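PDB 5KRP: frutapin from Artocarpus altilis, which probably binds carbohydrates as a breadfruit lectin of the jacalin-like family. Local coordinates for residues I30-K35 / V66-Q71. Sequence-based numbering, arbitrary orientation.
Sequences IELSYK and VKIELQ
The ring of Tyr34 presents an edge to Val66: CE1 lies 4.2 Å from Val66 CG1, which sits near the ring plane, and the two side chains cross at about a right angle. Tyr113, from strand 109-114, also meets the Tyr34 ring, with planes inclined at about 45°. This is an antiparallel strand pair in one of the sheets of the jacalin-like beta-prism, joining strand 26-34 to 64-69, one of the two edge strands of that sheet within the chain. Residues alternate between the two faces. Ile30, Leu32, Val66 and Ile68 turn inward, where branched aliphatic groups pack against Phe102, Phe110 and Tyr113 of the adjoining sheet, Ile68 touching all three; Glu31 and Lys67, a non-hydrogen-bonded pair, lie on the other, more exposed face, where charge is tolerated. Their aliphatic stems run near each other, Glu31 CG to Lys67 CG 4.4 Å, while Lys67 NZ leans instead to Glu69 OE1 in a long salt bridge of 3.8 Å. Two hydrogen-bonded pairs hold the backbones: Ile30 N to Ile68 O and Ile68 N to Ile30 O (2.7 Å), then Leu32 N to Val66 O and Val66 N to Leu32 O. With Val66 CG1 between its backbone N and carbonyl carbon (chi1 67°), that methyl presses tightly on Leu32 CD1, at 3.4 Å.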
# COMPACT_ATOMS: atom_id res chain seq x y z
N ILE A 30 14.68 -11.90 -15.90
CA ILE A 30 15.75 -10.87 -15.82
C ILE A 30 16.88 -11.25 -16.79
O ILE A 30 17.31 -12.38 -16.75
CB ILE A 30 16.31 -10.72 -14.40
CG1 ILE A 30 15.20 -10.23 -13.46
CG2 ILE A 30 17.45 -9.69 -14.39
CD1 ILE A 30 15.54 -10.38 -11.99
N GLU A 31 17.27 -10.32 -17.66
CA GLU A 31 18.43 -10.54 -18.59
C GLU A 31 19.52 -9.54 -18.27
O GLU A 31 19.26 -8.35 -18.20
CB GLU A 31 17.98 -10.35 -20.04
CG GLU A 31 16.91 -11.33 -20.49
CD GLU A 31 16.50 -11.14 -21.95
OE1 GLU A 31 17.38 -11.34 -22.84
OE2 GLU A 31 15.31 -10.81 -22.21
N LEU A 32 20.74 -10.01 -18.06
CA LEU A 32 21.79 -9.10 -17.81
C LEU A 32 23.03 -9.57 -18.55
O LEU A 32 23.07 -10.71 -19.02
CB LEU A 32 22.00 -8.96 -16.31
CG LEU A 32 22.34 -10.15 -15.49
CD1 LEU A 32 23.88 -10.41 -15.53
CD2 LEU A 32 21.96 -9.95 -14.04
N SER A 33 23.99 -8.64 -18.70
CA SER A 33 25.36 -9.01 -19.19
C SER A 33 26.39 -8.65 -18.13
O SER A 33 26.15 -7.78 -17.27
CB SER A 33 25.68 -8.38 -20.53
OG SER A 33 25.95 -7.01 -20.39
N TYR A 34 27.49 -9.40 -18.12
CA TYR A 34 28.53 -9.20 -17.15
C TYR A 34 29.91 -9.65 -17.67
O TYR A 34 29.99 -10.49 -18.60
CB TYR A 34 28.28 -9.96 -15.88
CG TYR A 34 28.30 -11.46 -16.04
CD1 TYR A 34 27.16 -12.16 -16.49
CD2 TYR A 34 29.47 -12.22 -15.72
CE1 TYR A 34 27.18 -13.56 -16.64
CE2 TYR A 34 29.50 -13.61 -15.90
CZ TYR A 34 28.34 -14.26 -16.31
OH TYR A 34 28.31 -15.62 -16.48
N LYS A 35 30.92 -9.08 -17.02
CA LYS A 35 32.30 -9.64 -17.03
C LYS A 35 33.01 -9.09 -15.79
O LYS A 35 32.80 -9.60 -14.68
CB LYS A 35 32.96 -9.34 -18.44
CG LYS A 35 34.30 -10.10 -18.61
CD LYS A 35 34.06 -11.57 -18.89
CE LYS A 35 35.36 -12.41 -18.78
NZ LYS A 35 35.22 -13.74 -19.45
N VAL A 66 23.19 -13.39 -19.79
CA VAL A 66 22.51 -14.43 -19.05
C VAL A 66 21.01 -14.13 -18.89
O VAL A 66 20.62 -12.97 -18.83
CB VAL A 66 23.16 -14.66 -17.70
CG1 VAL A 66 23.00 -13.48 -16.78
CG2 VAL A 66 22.64 -15.94 -17.02
N LYS A 67 20.20 -15.17 -18.91
CA LYS A 67 18.75 -15.05 -18.79
C LYS A 67 18.32 -15.79 -17.53
O LYS A 67 18.56 -17.01 -17.37
CB LYS A 67 18.12 -15.63 -20.04
CG LYS A 67 16.65 -15.69 -20.10
CD LYS A 67 16.20 -16.29 -21.44
CE LYS A 67 14.66 -16.26 -21.52
NZ LYS A 67 14.01 -17.04 -22.61
N ILE A 68 17.64 -15.08 -16.62
CA ILE A 68 17.16 -15.64 -15.37
C ILE A 68 15.63 -15.78 -15.53
O ILE A 68 14.93 -14.77 -15.69
CB ILE A 68 17.50 -14.69 -14.21
CG1 ILE A 68 19.02 -14.56 -14.11
CG2 ILE A 68 16.85 -15.11 -12.87
CD1 ILE A 68 19.45 -13.43 -13.27
N GLU A 69 15.14 -17.00 -15.58
CA GLU A 69 13.75 -17.26 -15.83
C GLU A 69 13.10 -17.78 -14.54
O GLU A 69 13.40 -18.88 -14.10
CB GLU A 69 13.62 -18.25 -16.99
CG GLU A 69 12.17 -18.39 -17.43
CD GLU A 69 11.98 -18.92 -18.86
OE1 GLU A 69 12.99 -19.12 -19.61
OE2 GLU A 69 10.78 -19.08 -19.18
N LEU A 70 12.25 -16.99 -13.89
CA LEU A 70 11.61 -17.41 -12.63
C LEU A 70 10.33 -18.18 -12.97
O LEU A 70 9.65 -17.91 -13.99
CB LEU A 70 11.26 -16.18 -11.79
CG LEU A 70 12.45 -15.27 -11.46
CD1 LEU A 70 12.07 -13.98 -10.73
CD2 LEU A 70 13.48 -15.97 -10.64
N GLN A 71 10.01 -19.14 -12.12
CA GLN A 71 8.76 -19.91 -12.27
C GLN A 71 7.56 -19.05 -11.70
O GLN A 71 6.96 -19.34 -10.66
CB GLN A 71 8.87 -21.22 -11.54
CG GLN A 71 9.98 -22.11 -12.01
CD GLN A 71 10.20 -23.33 -11.08
OE1 GLN A 71 10.38 -23.21 -9.85
NE2 GLN A 71 10.19 -24.52 -11.68